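Local coordinates for rieske iron-sulfur protein soxF (PDB 1JM1) that carries a Rieske-type [2Fe-2S] cluster in a soluble domain and probably passes electrons in the respiratory chain of an archaeon, at residues L101-I106 with A120-P125; V93-G98 with S129-K134. All coordinates share one frame; numbering follows the deposited sequence.

Contact 1. Residues L101-I106 with A120-P125; sequences LPAQVI and ADLHCP. With MG (magnesium ion), chain B; FES (Fe2/s2 (inorganic) cluster), chain C.
Leu-122 extends its side chain away from its own N (chi1 -179°), and chi2 of 52° splits the methyls between Leu-101 and Ala-103, while Leu-101, with CG anti to its carbonyl carbon (chi1 -67°), swings CD2 onto Cys-124. This is the cluster-binding part of the Rieske fold, where a cysteine just beyond strand 121-123 packs on the loop that follows the other cluster-binding segment. The two methyls of Leu-122 divide the work: CD2 meets Leu-101 CD1 at 3.8 Å, and CD1 rests on Ala-103 CA at 3.7 Å. Leu-101 CD2 presses on Cys-124 CB at 3.5 Å, a tight carbon pair directly behind the iron ligand. The rings of Pro-102 and Pro-125 approach by their CD atoms, 3.4 Å apart, also tighter than usual. Replacing Pro-102 with alanine removes CG and CD, which would probably open a gap beside Pro-125 CD and leave the inverse gamma turn less rigidly set. At the far end of the strand, Asp-121 OD2 binds a magnesium ion whose other five ligands are waters, and OD1 accepts a hydrogen bond from one of them. Cys-124 SG binds FE1 of the cluster at 2.3 Å.

Contact 2. Residues V93-G98 with S129-K134; sequences VCVHLG and SIYALK. With FES (Fe2/s2 (inorganic) cluster), chain C.
The loop 93-98 has no regular secondary structure and approaches strand 130-132 at its start, His-96 and Ser-129 being the nearest CA pair at 7.4 Å, with the [2Fe-2S] cluster lodged between them. This is the Rieske cluster site: the loop supplies one cysteine and one histidine, Cys-94 SG to FE1 and His-96 ND1 to FE2 at 2.1 Å. Cys-124 and His-127 complete the two irons, and the His-127 ring meets that of His-96 steeply. Tyr-131 carries most of the protein contact across the gap. Its CG stands anti to its own carbonyl carbon (chi1 -56°), and the ring reaches over to put OH among the backbone and sulfur of the loop. There OH accepts a hydrogen bond from Val-95 N at 3.1 Å, moderately bent at 145°. Cys-94 SG sits at the ring's edge, in its plane, 3.1 Å from the same OH. The sulfur also takes a straighter, longer bond from His-96 N, with an N-H...S angle of 163°; such a donor to a ligand thiolate would be expected to stabilise the reduced cluster and so raise its potential. Val-95 packs CG2 obliquely against the ring, 4.0 Å from Tyr-131 CE2, so Val-95 meets the tyrosine through both its backbone and its side chain. On the strand side, Ser-129 stands beside the cluster, and its OG also accepts a weak hydrogen bond from Ala-144 N. That OG lies 3.1 Å from the bridging sulfide S1.

Both contacts touch the same cluster, and each has one segment on neighbouring strands of one sheet, 121-123 and 130-132; 101-106 with 120-125 is nested within the chain loop closed by 93-98 and 129-134. Leu-122 O accepts from Tyr-131 N at 2.9 Å, and Cys-124 N probably bonds Ser-129 O at 2.8 Å. Cys-124 of contact 1 and Cys-94 of contact 2 share FE1, and Leu-101 also touches Cys-94 and Tyr-131. Contact 1 is partly buried, running from inner leucines to an exposed proline, and its two segments meet through hydrocarbon. Contact 2 is buried and more polar, crossed by a backbone N-H bond to a tyrosine hydroxyl, with a ligand sulfur at the ring's edge.

Contact 1. Residues L101-I106 with A120-P125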
loop_
_atom_site.group_PDB
_atom_site.type_symbol
_atom_site.label_atom_id
_atom_site.label_comp_id
_atom_site.label_asym_id
_atom_site.label_seq_id
_atom_site.Cartn_x
_atom_site.Cartn_y
_atom_site.Cartn_z
ATOM N N LEU A 101 0.208 -1.648 -10.279
ATOM C CA LEU A 101 -1.112 -2.185 -9.988
ATOM C C LEU A 101 -2.179 -1.106 -10.138
ATOM O O LEU A 101 -2.057 -0.006 -9.566
ATOM C CB LEU A 101 -1.131 -2.750 -8.564
ATOM C CG LEU A 101 -0.254 -3.972 -8.370
ATOM C CD1 LEU A 101 -0.022 -4.233 -6.879
ATOM C CD2 LEU A 101 -0.813 -5.219 -9.039
ATOM N N PRO A 102 -3.264 -1.408 -10.846
ATOM C CA PRO A 102 -4.314 -0.389 -11.104
ATOM C C PRO A 102 -5.319 -0.289 -9.962
ATOM O O PRO A 102 -6.508 -0.575 -10.099
ATOM C CB PRO A 102 -4.965 -0.880 -12.426
ATOM C CG PRO A 102 -4.834 -2.384 -12.321
ATOM C CD PRO A 102 -3.475 -2.631 -11.655
ATOM N N ALA A 103 -4.811 0.143 -8.796
ATOM C CA ALA A 103 -5.652 0.279 -7.628
ATOM C C ALA A 103 -6.714 1.352 -7.779
ATOM O O ALA A 103 -7.681 1.365 -7.031
ATOM C CB ALA A 103 -4.792 0.580 -6.404
ATOM N N GLN A 104 -6.541 2.229 -8.764
ATOM C CA GLN A 104 -7.520 3.292 -9.031
ATOM C C GLN A 104 -8.714 2.830 -9.862
ATOM O O GLN A 104 -9.676 3.548 -9.977
ATOM C CB GLN A 104 -6.857 4.505 -9.766
ATOM C CG GLN A 104 -6.381 4.244 -11.194
ATOM C CD GLN A 104 -5.158 3.530 -11.441
ATOM O OE1 GLN A 104 -4.533 2.910 -10.626
ATOM N NE2 GLN A 104 -4.750 3.372 -12.725
ATOM N N VAL A 105 -8.615 1.635 -10.473
ATOM C CA VAL A 105 -9.701 1.123 -11.333
ATOM C C VAL A 105 -10.591 0.281 -10.433
ATOM O O VAL A 105 -10.222 -0.834 -10.045
ATOM C CB VAL A 105 -9.186 0.370 -12.521
ATOM C CG1 VAL A 105 -10.367 -0.167 -13.355
ATOM C CG2 VAL A 105 -8.253 1.244 -13.405
ATOM N N ILE A 106 -11.742 0.815 -10.033
ATOM C CA ILE A 106 -12.605 0.166 -9.062
ATOM C C ILE A 106 -13.570 -0.755 -9.794
ATOM O O ILE A 106 -14.255 -0.285 -10.735
ATOM C CB ILE A 106 -13.355 1.187 -8.200
ATOM C CG1 ILE A 106 -12.413 2.262 -7.603
ATOM C CG2 ILE A 106 -14.212 0.468 -7.198
ATOM C CD1 ILE A 106 -11.273 1.708 -6.737
ATOM N N ALA A 120 -11.943 -5.982 -1.258
ATOM C CA ALA A 120 -10.622 -5.401 -1.078
ATOM C C ALA A 120 -9.541 -6.240 -1.716
ATOM O O ALA A 120 -8.459 -6.428 -1.149
ATOM C CB ALA A 120 -10.316 -5.105 0.385
ATOM N N ASP A 121 -9.794 -6.715 -2.941
ATOM C CA ASP A 121 -8.869 -7.553 -3.665
ATOM C C ASP A 121 -8.280 -6.820 -4.841
ATOM O O ASP A 121 -9.024 -6.254 -5.681
ATOM C CB ASP A 121 -9.575 -8.839 -4.145
ATOM C CG ASP A 121 -9.954 -9.766 -3.022
ATOM O OD1 ASP A 121 -9.138 -9.930 -2.079
ATOM O OD2 ASP A 121 -11.043 -10.328 -3.087
ATOM N N LEU A 122 -6.971 -6.745 -4.935
ATOM C CA LEU A 122 -6.269 -5.995 -5.959
ATOM C C LEU A 122 -5.687 -6.977 -6.998
ATOM O O LEU A 122 -4.814 -7.804 -6.647
ATOM C CB LEU A 122 -5.193 -5.149 -5.330
ATOM C CG LEU A 122 -4.364 -4.272 -6.263
ATOM C CD1 LEU A 122 -5.229 -3.399 -7.185
ATOM C CD2 LEU A 122 -3.427 -3.389 -5.424
ATOM N N HIS A 123 -6.199 -6.921 -8.217
ATOM C CA HIS A 123 -5.927 -7.884 -9.280
ATOM C C HIS A 123 -5.017 -7.239 -10.339
ATOM O O HIS A 123 -5.398 -6.228 -10.964
ATOM C CB HIS A 123 -7.299 -8.318 -9.849
ATOM C CG HIS A 123 -7.279 -9.305 -10.950
ATOM N ND1 HIS A 123 -8.404 -10.095 -11.150
ATOM C CD2 HIS A 123 -6.397 -9.659 -11.903
ATOM C CE1 HIS A 123 -8.144 -10.841 -12.201
ATOM N NE2 HIS A 123 -6.940 -10.634 -12.718
ATOM N N CYS A 124 -3.858 -7.827 -10.547
ATOM C CA CYS A 124 -2.875 -7.317 -11.485
ATOM C C CYS A 124 -3.232 -7.717 -12.899
ATOM O O CYS A 124 -3.495 -8.898 -13.186
ATOM C CB CYS A 124 -1.494 -7.917 -11.155
ATOM S SG CYS A 124 -0.206 -7.194 -12.249
ATOM N N PRO A 125 -3.221 -6.777 -13.865
ATOM C CA PRO A 125 -3.576 -7.126 -15.252
ATOM C C PRO A 125 -2.525 -7.963 -15.940
ATOM O O PRO A 125 -2.864 -8.583 -16.977
ATOM C CB PRO A 125 -3.682 -5.744 -15.919
ATOM C CG PRO A 125 -2.737 -4.875 -15.125
ATOM C CD PRO A 125 -2.914 -5.358 -13.681
HETATM MG MG MG B . -11.751 -11.893 -1.832
HETATM FE FE1 FES C . 1.513 -8.670 -11.700
HETATM FE FE2 FES C . 2.652 -10.672 -13.146
HETATM S S1 FES C . 0.699 -10.763 -12.015
HETATM S S2 FES C . 3.411 -8.558 -12.926
HETATM O O HOH W 1 -9.970 -12.183 -1.059
HETATM O O HOH W 2 -11.395 -13.452 -3.264
HETATM O O HOH W 3 -12.462 -13.446 -0.650
HETATM O O HOH W 4 -12.159 -10.611 -0.210
HETATM O O HOH W 5 -13.589 -11.607 -2.600
#

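Contact 2. Residues V93-G98 with S129-K134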
loop_
_atom_site.group_PDB
_atom_site.type_symbol
_atom_site.label_atom_id
_atom_site.label_comp_id
_atom_site.label_asym_id
_atom_site.label_seq_id
_atom_site.Cartn_x
_atom_site.Cartn_y
_atom_site.Cartn_z
ATOM N N VAL A 93 3.529 -1.693 -6.728
ATOM C CA VAL A 93 4.317 -2.497 -7.678
ATOM C C VAL A 93 4.089 -3.969 -7.377
ATOM O O VAL A 93 4.392 -4.463 -6.273
ATOM C CB VAL A 93 5.788 -2.106 -7.663
ATOM C CG1 VAL A 93 6.550 -2.976 -8.700
ATOM C CG2 VAL A 93 6.016 -0.627 -7.922
ATOM N N CYS A 94 3.547 -4.698 -8.365
ATOM C CA CYS A 94 3.342 -6.114 -8.229
ATOM C C CYS A 94 4.635 -6.856 -7.985
ATOM O O CYS A 94 5.652 -6.599 -8.639
ATOM C CB CYS A 94 2.699 -6.610 -9.548
ATOM S SG CYS A 94 2.165 -8.335 -9.469
ATOM N N VAL A 95 4.605 -7.792 -7.027
ATOM C CA VAL A 95 5.803 -8.561 -6.653
ATOM C C VAL A 95 5.947 -9.845 -7.470
ATOM O O VAL A 95 6.862 -10.631 -7.214
ATOM C CB VAL A 95 5.899 -8.791 -5.154
ATOM C CG1 VAL A 95 6.178 -7.455 -4.433
ATOM C CG2 VAL A 95 4.685 -9.448 -4.549
ATOM N N HIS A 96 5.102 -10.071 -8.472
ATOM C CA HIS A 96 5.338 -11.127 -9.453
ATOM C C HIS A 96 6.389 -10.653 -10.454
ATOM O O HIS A 96 7.530 -11.114 -10.420
ATOM C CB HIS A 96 4.052 -11.510 -10.136
ATOM C CG HIS A 96 4.274 -12.521 -11.243
ATOM N ND1 HIS A 96 3.841 -12.286 -12.528
ATOM C CD2 HIS A 96 4.962 -13.695 -11.188
ATOM C CE1 HIS A 96 4.246 -13.320 -13.230
ATOM N NE2 HIS A 96 4.916 -14.186 -12.477
ATOM N N LEU A 97 6.027 -9.704 -11.325
ATOM C CA LEU A 97 6.909 -9.237 -12.398
ATOM C C LEU A 97 6.876 -7.755 -12.543
ATOM O O LEU A 97 7.255 -7.195 -13.592
ATOM C CB LEU A 97 6.622 -9.958 -13.725
ATOM C CG LEU A 97 7.828 -10.477 -14.478
ATOM C CD1 LEU A 97 8.611 -11.540 -13.672
ATOM C CD2 LEU A 97 7.381 -10.989 -15.824
ATOM N N GLY A 98 6.535 -6.984 -11.482
ATOM C CA GLY A 98 6.796 -5.569 -11.480
ATOM C C GLY A 98 5.844 -4.717 -12.260
ATOM O O GLY A 98 6.141 -3.511 -12.471
ATOM N N SER A 129 -2.215 -11.974 -10.722
ATOM C CA SER A 129 -2.042 -12.032 -9.278
ATOM C C SER A 129 -3.123 -11.236 -8.592
ATOM O O SER A 129 -3.440 -10.121 -9.005
ATOM C CB SER A 129 -0.670 -11.509 -8.863
ATOM O OG SER A 129 0.355 -12.288 -9.369
ATOM N N ILE A 130 -3.685 -11.806 -7.519
ATOM C CA ILE A 130 -4.699 -11.124 -6.710
ATOM C C ILE A 130 -4.208 -11.073 -5.275
ATOM O O ILE A 130 -3.945 -12.113 -4.674
ATOM C CB ILE A 130 -6.082 -11.763 -6.806
ATOM C CG1 ILE A 130 -6.541 -11.863 -8.297
ATOM C CG2 ILE A 130 -7.088 -10.992 -5.970
ATOM C CD1 ILE A 130 -7.912 -12.498 -8.481
ATOM N N TYR A 131 -4.153 -9.862 -4.746
ATOM C CA TYR A 131 -3.726 -9.584 -3.368
ATOM C C TYR A 131 -4.922 -9.208 -2.530
ATOM O O TYR A 131 -5.680 -8.300 -2.877
ATOM C CB TYR A 131 -2.729 -8.454 -3.365
ATOM C CG TYR A 131 -1.500 -8.672 -4.236
ATOM C CD1 TYR A 131 -1.405 -8.067 -5.493
ATOM C CD2 TYR A 131 -0.461 -9.480 -3.806
ATOM C CE1 TYR A 131 -0.282 -8.279 -6.267
ATOM C CE2 TYR A 131 0.686 -9.652 -4.567
ATOM C CZ TYR A 131 0.765 -9.037 -5.800
ATOM O OH TYR A 131 1.928 -9.190 -6.515
ATOM N N ALA A 132 -5.106 -9.911 -1.393
ATOM C CA ALA A 132 -6.224 -9.678 -0.502
ATOM C C ALA A 132 -5.801 -8.632 0.515
ATOM O O ALA A 132 -5.166 -8.935 1.535
ATOM C CB ALA A 132 -6.632 -10.978 0.147
ATOM N N LEU A 133 -6.102 -7.351 0.237
ATOM C CA LEU A 133 -5.603 -6.256 1.075
ATOM C C LEU A 133 -6.085 -6.360 2.513
ATOM O O LEU A 133 -5.325 -6.065 3.442
ATOM C CB LEU A 133 -6.008 -4.912 0.480
ATOM C CG LEU A 133 -5.572 -4.663 -0.967
ATOM C CD1 LEU A 133 -5.909 -3.213 -1.343
ATOM C CD2 LEU A 133 -4.083 -4.936 -1.189
ATOM N N LYS A 134 -7.352 -6.758 2.738
ATOM C CA LYS A 134 -7.842 -6.802 4.104
ATOM C C LYS A 134 -7.257 -8.025 4.852
ATOM O O LYS A 134 -7.394 -8.081 6.065
ATOM C CB LYS A 134 -9.311 -6.546 4.044
ATOM C CG LYS A 134 -10.212 -7.606 3.732
ATOM C CD LYS A 134 -11.697 -7.129 3.914
ATOM C CE LYS A 134 -12.716 -8.000 3.165
ATOM N NZ LYS A 134 -12.676 -9.386 3.760
HETATM FE FE1 FES C . 1.513 -8.670 -11.700
HETATM FE FE2 FES C . 2.652 -10.672 -13.146
HETATM S S1 FES C . 0.699 -10.763 -12.015
HETATM S S2 FES C . 3.411 -8.558 -12.926
#